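Local coordinates for protein MerB2 (Bacillus megaterium, PDB 5C17) that probably cleaves the carbon-mercury bond of organomercury compounds, as an alkylmercury lyase, and binds a mercury(II) ion, at residues Cys123-Glu128 and Lys181-Lys186; Pro24-Ile29 and Lys60-Arg65; Ile68-Glu71 and Lys75-Gly78. One frame throughout, in Å; residues are numbered along the deposited sequence.

Contact 1 of 3, residues Cys123-Glu128 and Lys181-Lys186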
ATOM      1  N   CYS A 123      -4.551 -11.711 -11.750  1.00  8.58           N
ATOM      2  CA  CYS A 123      -4.951 -10.810 -12.820  1.00  8.81           C
ATOM      3  C   CYS A 123      -6.393 -10.397 -12.584  1.00  7.94           C
ATOM      4  O   CYS A 123      -7.269 -11.245 -12.441  1.00  9.55           O
ATOM      5  CB  CYS A 123      -4.848 -11.491 -14.185  1.00  8.85           C
ATOM      6  SG  CYS A 123      -5.413 -10.469 -15.569  1.00  9.61           S
ATOM      7  N   ALA A 124      -6.643  -9.093 -12.548  1.00  8.59           N
ATOM      8  CA  ALA A 124      -7.987  -8.582 -12.308  1.00 10.48           C
ATOM      9  C   ALA A 124      -8.944  -8.919 -13.445  1.00 11.36           C
ATOM     10  O   ALA A 124     -10.161  -8.830 -13.268  1.00 13.62           O
ATOM     11  CB  ALA A 124      -7.962  -7.089 -12.072  1.00 12.03           C
ATOM     12  N   TYR A 125      -8.423  -9.288 -14.606  1.00 10.42           N
ATOM     13  CA  TYR A 125      -9.278  -9.713 -15.703  1.00 10.11           C
ATOM     14  C   TYR A 125      -9.460 -11.228 -15.728  1.00 10.36           C
ATOM     15  O   TYR A 125     -10.573 -11.719 -15.576  1.00 11.68           O
ATOM     16  CB  TYR A 125      -8.787  -9.202 -17.051  1.00 11.36           C
ATOM     17  CG  TYR A 125      -9.820  -9.409 -18.133  1.00 13.26           C
ATOM     18  CD1 TYR A 125     -11.061  -8.776 -18.065  1.00 14.05           C
ATOM     19  CD2 TYR A 125      -9.575 -10.238 -19.210  1.00 14.01           C
ATOM     20  CE1 TYR A 125     -12.018  -8.964 -19.031  1.00 16.21           C
ATOM     21  CE2 TYR A 125     -10.545 -10.430 -20.205  1.00 15.85           C
ATOM     22  CZ  TYR A 125     -11.752  -9.779 -20.112  1.00 16.11           C
ATOM     23  OH  TYR A 125     -12.726  -9.966 -21.077  1.00 19.62           O
ATOM     24  N   THR A 126      -8.382 -11.981 -15.903  1.00  9.45           N
ATOM     25  CA  THR A 126      -8.523 -13.408 -16.140  1.00  9.69           C
ATOM     26  C   THR A 126      -8.643 -14.257 -14.894  1.00  8.96           C
ATOM     27  O   THR A 126      -9.051 -15.405 -14.978  1.00  9.94           O
ATOM     28  CB  THR A 126      -7.340 -13.983 -16.907  1.00  9.86           C
ATOM     29  OG1 THR A 126      -6.211 -14.023 -16.040  1.00 10.20           O
ATOM     30  CG2 THR A 126      -7.041 -13.182 -18.172  1.00 11.11           C
ATOM     31  N   GLY A 127      -8.250 -13.714 -13.741  1.00  8.54           N
ATOM     32  CA  GLY A 127      -8.225 -14.483 -12.513  1.00  9.21           C
ATOM     33  C   GLY A 127      -7.004 -15.377 -12.353  1.00  9.23           C
ATOM     34  O   GLY A 127      -6.864 -16.066 -11.343  1.00  9.75           O
ATOM     35  N   GLU A 128      -6.109 -15.377 -13.329  1.00  9.61           N
ATOM     36  CA  GLU A 128      -4.955 -16.263 -13.264  1.00  9.50           C
ATOM     37  C   GLU A 128      -3.961 -15.778 -12.196  1.00  9.26           C
ATOM     38  O   GLU A 128      -3.942 -14.596 -11.841  1.00  9.44           O
ATOM     39  CB  GLU A 128      -4.265 -16.345 -14.618  1.00 10.04           C
ATOM     40  CG  GLU A 128      -3.447 -15.131 -14.991  1.00 10.73           C
ATOM     41  CD  GLU A 128      -3.060 -15.169 -16.457  1.00 11.82           C
ATOM     42  OE1 GLU A 128      -1.958 -15.649 -16.766  1.00 13.86           O
ATOM     43  OE2 GLU A 128      -3.890 -14.773 -17.300  1.00 13.18           O
ATOM     44  N   LYS A 181     -10.645  -2.894 -19.807  1.00 15.74           N
ATOM     45  CA  LYS A 181     -11.010  -1.508 -20.051  1.00 17.03           C
ATOM     46  C   LYS A 181     -12.251  -1.381 -20.926  1.00 19.06           C
ATOM     47  O   LYS A 181     -13.073  -0.496 -20.707  1.00 20.94           O
ATOM     48  CB  LYS A 181      -9.873  -0.768 -20.725  1.00 20.00           C
ATOM     49  CG  LYS A 181      -8.826  -0.230 -19.794  1.00 24.64           C
ATOM     50  CD  LYS A 181      -7.794   0.584 -20.568  1.00 29.64           C
ATOM     51  CE  LYS A 181      -8.463   1.664 -21.412  1.00 32.83           C
ATOM     52  NZ  LYS A 181      -7.612   2.869 -21.628  1.00 34.72           N
ATOM     53  N   GLU A 182     -12.366  -2.243 -21.935  1.00 20.95           N
ATOM     54  CA  GLU A 182     -13.516  -2.229 -22.836  1.00 24.58           C
ATOM     55  C   GLU A 182     -14.806  -2.470 -22.072  1.00 25.71           C
ATOM     56  O   GLU A 182     -15.859  -1.937 -22.427  1.00 26.96           O
ATOM     57  CB  GLU A 182     -13.327  -3.275 -23.939  1.00 28.36           C
ATOM     58  CG  GLU A 182     -12.590  -2.707 -25.148  1.00 33.46           C
ATOM     59  CD  GLU A 182     -12.035  -3.770 -26.083  1.00 37.95           C
ATOM     60  OE1 GLU A 182     -10.902  -4.243 -25.853  1.00 40.02           O
ATOM     61  OE2 GLU A 182     -12.730  -4.112 -27.064  1.00 39.60           O
ATOM     62  N   GLU A 183     -14.714  -3.253 -21.004  1.00 26.19           N
ATOM     63  CA  GLU A 183     -15.870  -3.592 -20.182  1.00 27.58           C
ATOM     64  C   GLU A 183     -16.118  -2.572 -19.074  1.00 28.02           C
ATOM     65  O   GLU A 183     -17.159  -2.607 -18.419  1.00 29.27           O
ATOM     66  CB  GLU A 183     -15.674  -4.980 -19.573  1.00 29.18           C
ATOM     67  CG  GLU A 183     -15.665  -6.086 -20.602  1.00 31.63           C
ATOM     68  CD  GLU A 183     -15.372  -7.436 -19.996  1.00 33.94           C
ATOM     69  OE1 GLU A 183     -14.962  -8.351 -20.745  1.00 34.62           O
ATOM     70  OE2 GLU A 183     -15.549  -7.581 -18.765  1.00 35.74           O
ATOM     71  N   HIS A 184     -15.162  -1.669 -18.869  1.00 27.52           N
ATOM     72  CA  HIS A 184     -15.277  -0.621 -17.855  1.00 28.07           C
ATOM     73  C   HIS A 184     -14.869   0.710 -18.465  1.00 29.68           C
ATOM     74  O   HIS A 184     -13.952   1.364 -17.973  1.00 29.42           O
ATOM     75  CB  HIS A 184     -14.390  -0.950 -16.659  1.00 27.24           C
ATOM     76  CG  HIS A 184     -14.775  -2.214 -15.964  1.00 27.77           C
ATOM     77  ND1 HIS A 184     -14.203  -3.434 -16.260  1.00 27.99           N
ATOM     78  CD2 HIS A 184     -15.698  -2.454 -15.003  1.00 28.33           C
ATOM     79  CE1 HIS A 184     -14.748  -4.367 -15.500  1.00 28.30           C
ATOM     80  NE2 HIS A 184     -15.659  -3.801 -14.730  1.00 29.51           N
ATOM     81  N   PRO A 185     -15.566   1.118 -19.542  1.00 33.11           N
ATOM     82  CA  PRO A 185     -15.151   2.225 -20.414  1.00 34.81           C
ATOM     83  C   PRO A 185     -15.083   3.592 -19.734  1.00 37.37           C
ATOM     84  O   PRO A 185     -14.335   4.463 -20.184  1.00 37.77           O
ATOM     85  CB  PRO A 185     -16.229   2.234 -21.506  1.00 34.34           C
ATOM     86  CG  PRO A 185     -17.413   1.574 -20.893  1.00 33.93           C
ATOM     87  CD  PRO A 185     -16.856   0.537 -19.963  1.00 33.61           C
ATOM     88  N   LYS A 186     -15.844   3.780 -18.665  1.00 39.25           N
ATOM     89  CA  LYS A 186     -15.906   5.085 -18.022  1.00 41.82           C
ATOM     90  C   LYS A 186     -14.772   5.292 -17.017  1.00 41.34           C
ATOM     91  O   LYS A 186     -14.450   6.425 -16.667  1.00 41.91           O
ATOM     92  CB  LYS A 186     -17.271   5.280 -17.359  1.00 44.51           C
ATOM     93  CG  LYS A 186     -18.430   5.384 -18.353  1.00 46.91           C
ATOM     94  CD  LYS A 186     -18.382   6.682 -19.157  1.00 49.03           C
ATOM     95  CE  LYS A 186     -19.551   6.789 -20.133  1.00 50.68           C
ATOM     96  NZ  LYS A 186     -20.843   6.293 -19.558  1.00 51.53           N
TER
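Tyr-125 and Glu-183 meet at the surface, where the turn of the beta hairpin formed by strands 117-122 and 129-135 comes up to the last part of helix 174-183. One polar bond carries the contact: Tyr-125 OH donates to Glu-183 OE1 over 2.8 Å. The phenol arrives from above the carboxylate plane, 35° out of it, and ring and carboxylate planes are 61° apart. Tyr-125 CG lies anti to the backbone N (chi1 -169°), which carries the ring from the turn out to the helix, while Glu-183 stretches beyond CG and sets its carboxyl carbon at the ring edge.

Bonds inside the turn fix the base from which the tyrosine reaches. Cys-123 SG accepts from the backbone N of Thr-126 at 3.3 Å in a nearly straight line, and more weakly from that of Tyr-125.

Side chains elsewhere in the chain also touch the tyrosine: Phe-171 of strand 169-171, and Lys-179 and Trp-180 of the helix.

Thr-126 makes an ST turn, its OG1 accepting from Glu-128 N at 3.0 Å; that same OG1 donates to the anti lone pair of Glu-128 OE2, 2.7 Å away.

Contact 2 of 3, residues Pro24-Ile29 and Lys60-Arg65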
ATOM      1  N   PRO A  24       4.952  10.446  13.415  1.00  9.00           N
ATOM      2  CA  PRO A  24       5.339   9.548  14.515  1.00  9.64           C
ATOM      3  C   PRO A  24       4.360   8.380  14.722  1.00  8.67           C
ATOM      4  O   PRO A  24       4.773   7.229  14.928  1.00  9.65           O
ATOM      5  CB  PRO A  24       5.367  10.489  15.736  1.00 10.04           C
ATOM      6  CG  PRO A  24       5.727  11.824  15.142  1.00 10.88           C
ATOM      7  CD  PRO A  24       4.996  11.860  13.813  1.00 10.47           C
ATOM      8  N   ILE A  25       3.068   8.667  14.635  1.00  8.96           N
ATOM      9  CA  ILE A  25       2.043   7.648  14.823  1.00  9.02           C
ATOM     10  C   ILE A  25       2.023   6.635  13.668  1.00  8.85           C
ATOM     11  O   ILE A  25       2.016   5.429  13.898  1.00  9.49           O
ATOM     12  CB  ILE A  25       0.668   8.307  15.093  1.00  9.81           C
ATOM     13  CG1 ILE A  25       0.668   8.919  16.497  1.00 10.71           C
ATOM     14  CG2 ILE A  25      -0.474   7.296  14.933  1.00 10.87           C
ATOM     15  CD1 ILE A  25      -0.455   9.883  16.762  1.00 12.66           C
ATOM     16  N   LEU A  26       2.070   7.130  12.434  1.00  9.21           N
ATOM     17  CA  LEU A  26       2.101   6.253  11.268  1.00  9.17           C
ATOM     18  C   LEU A  26       3.329   5.362  11.278  1.00  8.04           C
ATOM     19  O   LEU A  26       3.226   4.173  10.984  1.00  9.03           O
ATOM     20  CB  LEU A  26       2.045   7.037   9.959  1.00  8.75           C
ATOM     21  CG  LEU A  26       0.651   7.508   9.559  1.00  9.36           C
ATOM     22  CD1 LEU A  26       0.751   8.535   8.450  1.00 10.47           C
ATOM     23  CD2 LEU A  26      -0.249   6.338   9.127  1.00  9.74           C
ATOM     24  N   ARG A  27       4.504   5.914  11.607  1.00  8.45           N
ATOM     25  CA  ARG A  27       5.705   5.076  11.680  1.00  8.99           C
ATOM     26  C   ARG A  27       5.512   3.951  12.679  1.00  9.10           C
ATOM     27  O   ARG A  27       5.823   2.784  12.423  1.00  9.36           O
ATOM     28  CB  ARG A  27       6.922   5.892  12.102  1.00  9.03           C
ATOM     29  CG  ARG A  27       7.433   6.857  11.038  1.00  9.54           C
ATOM     30  CD  ARG A  27       8.631   7.679  11.561  1.00 10.34           C
ATOM     31  NE  ARG A  27       9.749   6.816  11.905  1.00 10.62           N
ATOM     32  CZ  ARG A  27      10.626   6.350  11.035  1.00 11.31           C
ATOM     33  NH1 ARG A  27      10.567   6.694   9.754  1.00 11.44           N
ATOM     34  NH2 ARG A  27      11.552   5.513  11.448  1.00 13.95           N
ATOM     35  N   THR A  28       5.010   4.311  13.853  1.00  9.07           N
ATOM     36  CA  THR A  28       4.862   3.351  14.921  1.00  9.36           C
ATOM     37  C   THR A  28       3.915   2.227  14.488  1.00  9.01           C
ATOM     38  O   THR A  28       4.183   1.032  14.706  1.00 10.62           O
ATOM     39  CB  THR A  28       4.394   4.048  16.217  1.00  9.63           C
ATOM     40  OG1 THR A  28       5.336   5.083  16.556  1.00 10.34           O
ATOM     41  CG2 THR A  28       4.320   3.065  17.349  1.00 10.98           C
ATOM     42  N   ILE A  29       2.817   2.593  13.840  1.00  9.22           N
ATOM     43  CA  ILE A  29       1.857   1.588  13.385  1.00  9.62           C
ATOM     44  C   ILE A  29       2.482   0.711  12.284  1.00  9.19           C
ATOM     45  O   ILE A  29       2.475  -0.521  12.345  1.00 10.08           O
ATOM     46  CB  ILE A  29       0.574   2.237  12.842  1.00  8.92           C
ATOM     47  CG1 ILE A  29      -0.162   2.993  13.956  1.00  9.44           C
ATOM     48  CG2 ILE A  29      -0.342   1.170  12.248  1.00  9.99           C
ATOM     49  CD1 ILE A  29      -1.309   3.901  13.457  1.00 10.13           C
ATOM     50  N   LYS A  60      -8.243   8.677  14.613  1.00 10.56           N
ATOM     51  CA  LYS A  60      -9.556   8.859  13.991  1.00 11.38           C
ATOM     52  C   LYS A  60      -9.420   9.375  12.557  1.00 10.54           C
ATOM     53  O   LYS A  60     -10.066   8.860  11.647  1.00 11.44           O
ATOM     54  CB  LYS A  60     -10.422   9.815  14.817  1.00 14.59           C
ATOM     55  CG  LYS A  60     -11.804  10.069  14.242  1.00 18.58           C
ATOM     56  CD  LYS A  60     -12.663  10.951  15.140  1.00 22.03           C
ATOM     57  CE  LYS A  60     -14.066  11.098  14.571  1.00 25.99           C
ATOM     58  NZ  LYS A  60     -14.986  11.759  15.537  1.00 28.47           N
ATOM     59  N   ILE A  61      -8.573  10.379  12.357  1.00  9.92           N
ATOM     60  CA  ILE A  61      -8.372  10.954  11.022  1.00 10.26           C
ATOM     61  C   ILE A  61      -7.758   9.930  10.082  1.00  9.44           C
ATOM     62  O   ILE A  61      -8.202   9.782   8.929  1.00  9.54           O
ATOM     63  CB  ILE A  61      -7.505  12.227  11.092  1.00 11.35           C
ATOM     64  CG1 ILE A  61      -8.342  13.376  11.638  1.00 13.99           C
ATOM     65  CG2 ILE A  61      -6.965  12.604   9.700  1.00 11.91           C
ATOM     66  CD1 ILE A  61      -7.531  14.552  12.129  1.00 16.79           C
ATOM     67  N   LEU A  62      -6.725   9.228  10.542  1.00  9.17           N
ATOM     68  CA  LEU A  62      -6.059   8.237   9.686  1.00  8.79           C
ATOM     69  C   LEU A  62      -7.023   7.125   9.288  1.00  8.74           C
ATOM     70  O   LEU A  62      -6.989   6.643   8.163  1.00  9.48           O
ATOM     71  CB  LEU A  62      -4.824   7.658  10.378  1.00  8.72           C
ATOM     72  CG  LEU A  62      -3.710   8.647  10.691  1.00 10.16           C
ATOM     73  CD1 LEU A  62      -2.653   7.965  11.552  1.00 10.57           C
ATOM     74  CD2 LEU A  62      -3.125   9.238   9.441  1.00 11.24           C
ATOM     75  N   ALA A  63      -7.899   6.737  10.207  1.00  8.91           N
ATOM     76  CA  ALA A  63      -8.892   5.713   9.912  1.00  9.97           C
ATOM     77  C   ALA A  63      -9.967   6.222   8.930  1.00 10.08           C
ATOM     78  O   ALA A  63     -10.384   5.492   8.023  1.00 10.97           O
ATOM     79  CB  ALA A  63      -9.512   5.178  11.186  1.00 11.36           C
ATOM     80  N   GLN A  64     -10.400   7.469   9.100  0.55 10.41           N
ATOM     81  CA  GLN A  64     -11.356   8.078   8.175  0.55 11.50           C
ATOM     82  C   GLN A  64     -10.786   8.099   6.755  0.55 10.36           C
ATOM     83  O   GLN A  64     -11.497   7.816   5.787  0.55 11.73           O
ATOM     84  CB  GLN A  64     -11.726   9.506   8.614  0.55 13.93           C
ATOM     85  CG  GLN A  64     -12.622   9.580   9.851  0.55 16.42           C
ATOM     86  CD  GLN A  64     -12.848  11.004  10.378  0.55 18.43           C
ATOM     87  OE1 GLN A  64     -11.962  11.871  10.311  0.55 19.15           O
ATOM     88  NE2 GLN A  64     -14.044  11.241  10.917  0.55 20.25           N
ATOM     89  N   ARG A  65      -9.493   8.401   6.642  1.00  9.79           N
ATOM     90  CA  ARG A  65      -8.804   8.451   5.350  1.00  9.84           C
ATOM     91  C   ARG A  65      -8.428   7.051   4.854  1.00  9.60           C
ATOM     92  O   ARG A  65      -7.891   6.896   3.769  1.00 10.59           O
ATOM     93  CB  ARG A  65      -7.539   9.305   5.465  1.00 10.87           C
ATOM     94  CG  ARG A  65      -7.813  10.781   5.634  1.00 10.75           C
ATOM     95  CD  ARG A  65      -6.525  11.579   5.761  1.00 12.21           C
ATOM     96  NE  ARG A  65      -6.733  13.018   5.664  1.00 14.85           N
ATOM     97  CZ  ARG A  65      -6.799  13.678   4.520  1.00 16.97           C
ATOM     98  NH1 ARG A  65      -6.668  13.029   3.375  1.00 18.40           N
ATOM     99  NH2 ARG A  65      -6.994  14.991   4.524  1.00 18.91           N
TER
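Leu-26 and Leu-62 bring segments 24-29 and 60-65, parts of helices 22-34 and 52-64, nearest to each other, their CA atoms 8.5 Å apart. At that spacing the backbones stay well clear of each other and the side chains do the bridging. Each segment keeps its own helical bonds, such as Ile-29 N to Ile-25 O and Gln-64 N to Lys-60 O. On the flank of helix 22-34, Thr-28 OG1 adds a second donor to Pro-24 O at 2.8 Å, reaching it from the opposite face of the carbonyl plane to Thr-28 N.

Leu-62 points toward helix 22-34 and presents both its methyls. Its CD1 packs on Leu-26 CD2 at 3.8 Å and is almost as close to Leu-26 CG, while its CD2 lies 4.1 Å from Leu-26 CD1, so the two forked ends meet methyl against methyl at an oblique angle. The CB of Leu-26 starts off to one side, but with CG anti to the carbonyl carbon (chi1 -80°) the fork swings across to the other helix. Ile-25 adds its branch methyl: CG2, anti to the backbone N, touches Leu-62 CD1 at 4.1 Å. Cutting Leu-26 back to an alanine would probably leave both methyls of Leu-62 without their main partner here and open a gap between the helices.

Ile-68 of strand 68-70 packs against both leucines, and Leu-80 also lies on Leu-26. All three touching residues are buried and their side chains are wholly hydrocarbon. The helices are therefore held here by shape and exclusion of water, with neither charge nor polar bond to set their spacing.

Contact 3 of 3, residues Ile68-Glu71 and Lys75-Gly78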
ATOM      1  N   ILE A  68      -5.065   3.790   7.637  1.00  9.32           N
ATOM      2  CA  ILE A  68      -4.939   2.630   8.511  1.00  9.74           C
ATOM      3  C   ILE A  68      -6.273   1.905   8.467  1.00 10.30           C
ATOM      4  O   ILE A  68      -7.304   2.501   8.123  1.00 11.36           O
ATOM      5  CB  ILE A  68      -4.567   3.002   9.969  1.00 10.56           C
ATOM      6  CG1 ILE A  68      -5.690   3.807  10.639  1.00 10.77           C
ATOM      7  CG2 ILE A  68      -3.250   3.770  10.003  1.00 11.17           C
ATOM      8  CD1 ILE A  68      -5.433   4.111  12.097  1.00 12.77           C
ATOM      9  N   VAL A  69      -6.231   0.621   8.794  1.00  9.63           N
ATOM     10  CA  VAL A  69      -7.420  -0.229   8.827  1.00 10.31           C
ATOM     11  C   VAL A  69      -7.544  -0.844  10.199  1.00 10.30           C
ATOM     12  O   VAL A  69      -6.569  -1.353  10.737  1.00 10.88           O
ATOM     13  CB  VAL A  69      -7.386  -1.336   7.741  1.00 11.75           C
ATOM     14  CG1 VAL A  69      -8.464  -2.407   7.982  1.00 12.49           C
ATOM     15  CG2 VAL A  69      -7.542  -0.708   6.377  1.00 12.92           C
ATOM     16  N   ARG A  70      -8.755  -0.780  10.742  1.00 11.70           N
ATOM     17  CA  ARG A  70      -9.061  -1.392  12.027  0.50 12.28           C
ATOM     18  C   ARG A  70     -10.077  -2.486  11.829  1.00 12.89           C
ATOM     19  O   ARG A  70     -11.033  -2.318  11.074  1.00 14.05           O
ATOM     20  CB  ARG A  70      -9.636  -0.365  13.010  0.50 12.76           C
ATOM     21  CG  ARG A  70      -8.610   0.665  13.475  0.50 13.14           C
ATOM     22  CD  ARG A  70      -9.181   1.689  14.447  0.50 14.69           C
ATOM     23  NE  ARG A  70     -10.176   2.565  13.826  0.50 15.87           N
ATOM     24  CZ  ARG A  70     -10.614   3.701  14.366  0.50 16.76           C
ATOM     25  NH1 ARG A  70     -11.526   4.435  13.740  0.50 16.26           N
ATOM     26  NH2 ARG A  70     -10.148   4.111  15.538  0.50 18.76           N
ATOM     27  N   GLU A  71      -9.856  -3.613  12.492  1.00 13.37           N
ATOM     28  CA  GLU A  71     -10.853  -4.667  12.503  1.00 15.43           C
ATOM     29  C   GLU A  71     -12.071  -4.251  13.310  1.00 14.68           C
ATOM     30  O   GLU A  71     -12.088  -3.177  13.897  1.00 14.81           O
ATOM     31  CB  GLU A  71     -10.279  -5.961  13.061  1.00 18.17           C
ATOM     32  CG  GLU A  71      -9.339  -6.615  12.098  1.00 22.23           C
ATOM     33  CD  GLU A  71      -9.136  -8.078  12.387  1.00 24.49           C
ATOM     34  OE1 GLU A  71      -9.719  -8.935  11.677  1.00 24.65           O
ATOM     35  OE2 GLU A  71      -8.374  -8.366  13.321  1.00 25.54           O
ATOM     36  N   LYS A  75      -8.812  -3.035  16.812  1.00 12.20           N
ATOM     37  CA  LYS A  75      -7.351  -3.125  16.724  1.00 12.67           C
ATOM     38  C   LYS A  75      -6.910  -2.762  15.313  1.00 10.84           C
ATOM     39  O   LYS A  75      -7.594  -3.070  14.327  1.00 11.04           O
ATOM     40  CB  LYS A  75      -6.833  -4.510  17.055  1.00 15.84           C
ATOM     41  CG  LYS A  75      -7.023  -4.893  18.502  1.00 18.71           C
ATOM     42  CD  LYS A  75      -6.266  -6.176  18.831  1.00 23.00           C
ATOM     43  CE  LYS A  75      -6.003  -6.330  20.309  1.00 27.91           C
ATOM     44  NZ  LYS A  75      -6.554  -7.603  20.828  1.00 30.08           N
ATOM     45  N   ILE A  76      -5.755  -2.117  15.219  1.00 10.00           N
ATOM     46  CA  ILE A  76      -5.230  -1.655  13.931  1.00  9.85           C
ATOM     47  C   ILE A  76      -4.395  -2.761  13.292  1.00  9.69           C
ATOM     48  O   ILE A  76      -3.427  -3.256  13.895  1.00 10.61           O
ATOM     49  CB  ILE A  76      -4.374  -0.386  14.116  1.00 10.08           C
ATOM     50  CG1 ILE A  76      -5.183   0.734  14.776  1.00 11.14           C
ATOM     51  CG2 ILE A  76      -3.789   0.083  12.768  1.00 10.99           C
ATOM     52  CD1 ILE A  76      -4.328   1.826  15.374  1.00 12.60           C
ATOM     53  N   VAL A  77      -4.769  -3.148  12.074  1.00  9.07           N
ATOM     54  CA  VAL A  77      -4.187  -4.319  11.421  1.00  9.81           C
ATOM     55  C   VAL A  77      -3.569  -4.009  10.060  1.00  9.35           C
ATOM     56  O   VAL A  77      -3.023  -4.896   9.406  1.00 11.31           O
ATOM     57  CB  VAL A  77      -5.228  -5.451  11.261  1.00 11.27           C
ATOM     58  CG1 VAL A  77      -5.631  -5.980  12.637  1.00 12.27           C
ATOM     59  CG2 VAL A  77      -6.465  -4.974  10.467  1.00 11.10           C
ATOM     60  N   GLY A  78      -3.652  -2.762   9.627  1.00  8.82           N
ATOM     61  CA  GLY A  78      -3.054  -2.379   8.364  1.00  9.38           C
ATOM     62  C   GLY A  78      -2.735  -0.907   8.337  1.00  8.84           C
ATOM     63  O   GLY A  78      -3.412  -0.115   9.002  1.00  9.10           O
TER
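Val-77 turns CG1 anti to its carbonyl carbon (chi1 -66°), which leaves CG2 between the backbone N and that carbon, 3.7 Å from Glu-71 CG. The same methyl lies 4.1 Å from Val-69 CG1. The backbone of Val-77 is equally telling: psi near -1° breaks the extended path and makes a classic beta bulge, in which Val-77 and Gly-78 both face Val-69. Val-69 O takes a nearly straight bond from Val-77 N at 2.9 Å and a weak one from Gly-78 N.

Two further backbone bonds complete the pairing, one at the bulge and one nearer the turn. Val-69 N donates to Gly-78 O from above the carbonyl plane, 43° out of it, whereas Glu-71 N approaches Lys-75 O almost head-on to the carbonyl, at 3.0 Å.

On the face shared by Arg-70 and Ile-76, a non-hydrogen-bonded pair, the aliphatic part of the arginine lies obliquely over the isoleucine, CG to CG1 3.7 Å. Ile-68 CB reaches Ile-76 CG2 at 4.1 Å.

This hairpin forms one edge of the eight-stranded antiparallel sheet, strand 68-70 being outermost. Ile-68 packs on Ile-29 of helix 22-34 and on Val-59 of helix 52-64, while Val-69 touches Trp-101.

Contacts 2 and 3 belong to one neighbourhood, their centres about 10 Å apart, whereas contact 1 is centred about 32 Å from the centre of contact 2, on the opposite side of the chain's centre. Contact 2 is buried and purely apolar. Contact 3, partly buried, is led by backbone bonds, with hydrocarbon on one face turned to the helices; Ile-29 CG2 meets Ile-76 CG2 at 3.7 Å, and Ala-63 of the other helix packs on Ile-68, so both helices lie against the hairpin. Contact 1, on the surface, relies on one side-chain hydrogen bond. The eight-stranded sheet links both regions: contact 3 forms one edge, and contact 1 uses a turn between two strands farther across.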